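Local coordinates for hypoxanthine phosphoribosyltransferase (Leishmania donovani, PDB 7CMJ), which transfers the phosphoribosyl group of 5-phosphoribosylpyrophosphate to hypoxanthine or guanine, making IMP or GMP in purine salvage, at residues A[57-62]-A[120-125]. Sequence-based numbering, arbitrary orientation.
With BA (barium ion), chain D.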
loop_
_atom_site.group_PDB
_atom_site.type_symbol
_atom_site.label_atom_id
_atom_site.label_comp_id
_atom_site.label_asym_id
_atom_site.label_seq_id
_atom_site.Cartn_x
_atom_site.Cartn_y
_atom_site.Cartn_z
ATOM N N ASN A 57 -2.897 -18.051 -20.289
ATOM C CA ASN A 57 -2.132 -18.680 -19.210
ATOM C C ASN A 57 -0.662 -18.410 -19.471
ATOM O O ASN A 57 0.085 -19.297 -19.903
ATOM C CB ASN A 57 -2.409 -20.185 -19.118
ATOM C CG ASN A 57 -1.595 -20.870 -18.019
ATOM O OD1 ASN A 57 -1.321 -20.290 -16.958
ATOM N ND2 ASN A 57 -1.197 -22.106 -18.278
ATOM N N PRO A 58 -0.205 -17.179 -19.223
ATOM C CA PRO A 58 1.176 -16.826 -19.562
ATOM C C PRO A 58 2.150 -17.044 -18.413
ATOM O O PRO A 58 1.793 -17.576 -17.357
ATOM C CB PRO A 58 1.058 -15.340 -19.910
ATOM C CG PRO A 58 0.033 -14.857 -18.911
ATOM C CD PRO A 58 -0.925 -16.027 -18.657
ATOM N N LEU A 59 3.393 -16.634 -18.626
ATOM C CA LEU A 59 4.387 -16.587 -17.566
ATOM C C LEU A 59 4.355 -15.199 -16.941
ATOM O O LEU A 59 4.460 -14.192 -17.652
ATOM C CB LEU A 59 5.774 -16.912 -18.121
ATOM C CG LEU A 59 7.002 -16.808 -17.217
ATOM C CD1 LEU A 59 6.965 -17.800 -16.039
ATOM C CD2 LEU A 59 8.220 -17.041 -18.066
ATOM N N TYR A 60 4.173 -15.148 -15.621
ATOM C CA TYR A 60 4.068 -13.879 -14.912
ATOM C C TYR A 60 5.443 -13.430 -14.432
ATOM O O TYR A 60 6.141 -14.174 -13.741
ATOM C CB TYR A 60 3.117 -14.007 -13.722
ATOM C CG TYR A 60 1.660 -13.866 -14.076
ATOM C CD1 TYR A 60 0.973 -12.672 -13.841
ATOM C CD2 TYR A 60 0.954 -14.932 -14.630
ATOM C CE1 TYR A 60 -0.376 -12.541 -14.161
ATOM C CE2 TYR A 60 -0.392 -14.805 -14.949
ATOM C CZ TYR A 60 -1.046 -13.609 -14.714
ATOM O OH TYR A 60 -2.373 -13.489 -15.036
ATOM N N LEU A 61 5.818 -12.209 -14.775
ATOM C CA LEU A 61 7.081 -11.641 -14.321
ATOM C C LEU A 61 6.836 -10.816 -13.070
ATOM O O LEU A 61 6.123 -9.808 -13.109
ATOM C CB LEU A 61 7.721 -10.783 -15.412
ATOM C CG LEU A 61 8.224 -11.597 -16.609
ATOM C CD1 LEU A 61 8.937 -10.706 -17.615
ATOM C CD2 LEU A 61 9.122 -12.757 -16.143
ATOM N N LEU A 62 7.420 -11.241 -11.965
ATOM C CA LEU A 62 7.245 -10.563 -10.690
ATOM C C LEU A 62 8.428 -9.633 -10.465
ATOM O O LEU A 62 9.459 -10.028 -9.933
ATOM C CB LEU A 62 7.123 -11.580 -9.576
ATOM C CG LEU A 62 5.742 -11.616 -8.966
ATOM C CD1 LEU A 62 5.981 -12.217 -7.651
ATOM C CD2 LEU A 62 5.212 -10.216 -8.804
ATOM N N HIS A 120 1.990 -19.560 -13.603
ATOM C CA HIS A 120 3.428 -19.747 -13.528
ATOM C C HIS A 120 4.092 -18.399 -13.294
ATOM O O HIS A 120 3.975 -17.482 -14.115
ATOM C CB HIS A 120 3.972 -20.431 -14.777
ATOM C CG HIS A 120 3.301 -21.732 -15.100
ATOM N ND1 HIS A 120 3.553 -22.900 -14.409
ATOM C CD2 HIS A 120 2.415 -22.058 -16.072
ATOM C CE1 HIS A 120 2.835 -23.883 -14.925
ATOM N NE2 HIS A 120 2.138 -23.399 -15.939
ATOM N N ILE A 121 4.802 -18.287 -12.180
ATOM C CA ILE A 121 5.388 -17.026 -11.754
ATOM C C ILE A 121 6.898 -17.137 -11.767
ATOM O O ILE A 121 7.471 -18.137 -11.311
ATOM C CB ILE A 121 4.924 -16.623 -10.346
ATOM C CG1 ILE A 121 3.405 -16.604 -10.264
ATOM C CG2 ILE A 121 5.562 -15.285 -9.953
ATOM C CD1 ILE A 121 2.972 -16.466 -8.867
ATOM N N LEU A 122 7.538 -16.095 -12.257
ATOM C CA LEU A 122 8.979 -15.949 -12.197
ATOM C C LEU A 122 9.279 -14.693 -11.389
ATOM O O LEU A 122 8.939 -13.584 -11.813
ATOM C CB LEU A 122 9.561 -15.869 -13.600
ATOM C CG LEU A 122 11.064 -16.092 -13.723
ATOM C CD1 LEU A 122 11.406 -17.453 -13.158
ATOM C CD2 LEU A 122 11.487 -15.971 -15.198
ATOM N N ILE A 123 9.872 -14.864 -10.210
ATOM C CA ILE A 123 10.305 -13.726 -9.404
ATOM C C ILE A 123 11.548 -13.137 -10.061
ATOM O O ILE A 123 12.543 -13.842 -10.267
ATOM C CB ILE A 123 10.589 -14.143 -7.952
ATOM C CG1 ILE A 123 9.314 -14.637 -7.275
ATOM C CG2 ILE A 123 11.178 -12.984 -7.166
ATOM C CD1 ILE A 123 9.528 -15.116 -5.853
ATOM N N VAL A 124 11.490 -11.850 -10.403
ATOM C CA VAL A 124 12.588 -11.177 -11.087
ATOM C C VAL A 124 13.398 -10.372 -10.082
ATOM O O VAL A 124 12.886 -9.438 -9.455
ATOM C CB VAL A 124 12.089 -10.283 -12.222
ATOM C CG1 VAL A 124 13.279 -9.558 -12.864
ATOM C CG2 VAL A 124 11.332 -11.120 -13.235
ATOM N N GLU A 125 14.673 -10.714 -9.956
ATOM C CA GLU A 125 15.576 -10.055 -9.032
ATOM C C GLU A 125 16.850 -9.611 -9.751
ATOM O O GLU A 125 17.322 -10.259 -10.693
ATOM C CB GLU A 125 15.925 -10.984 -7.842
ATOM C CG GLU A 125 14.984 -10.859 -6.667
ATOM C CD GLU A 125 15.176 -9.550 -5.928
ATOM O OE1 GLU A 125 16.019 -8.759 -6.398
ATOM O OE2 GLU A 125 14.499 -9.312 -4.897
HETATM BA BA BA D . 16.534 -6.538 -5.594
HETATM O O HOH W 1 14.679 -5.860 -7.657
HETATM O O HOH W 2 18.269 -7.700 -4.229
#
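Leu62 packs against both Ile121 and Ile123, side chains borne on one face of two neighbouring parallel strands, 59-62 and 120-125. Its CB rests against the backbone, 3.5 Å from Leu122 O and close to Ile123 CA. One bond further out, CG meets CG2 of Ile121 at 3.8 Å, that methyl being held beside the carbonyl carbon by a chi1 of -54°. At the tip, CD1 touches the same Ile121 CG2 and also CG1 of Ile123, 4.1 Å away, whose side chain runs alongside and points the same way. Branched aliphatic residues suit this face because helix 131-142 covers it, with Met141 reaching all three. On the other face, Leu61 CD2 lies 4.0 Å from both Leu122 CB and Val124 CG2, under helix 69-81. Four backbone bonds join the strands: Tyr60 N to His120 O, Leu122 N to Tyr60 O, Leu62 N to Leu122 O, and Val124 N to Leu62 O. These strands lie within the parallel core of the phosphoribosyltransferase fold. Leu59 and Leu61 bond instead to Pro85, Lys87 and Glu89, and Ile121 to Ser148, as central strands of a sheet must. Polar chemistry takes over at the strand end, where Glu125 OE1 binds barium at 2.4 Å together with Asp126, at the start of the 125-133 run that probably binds GMP.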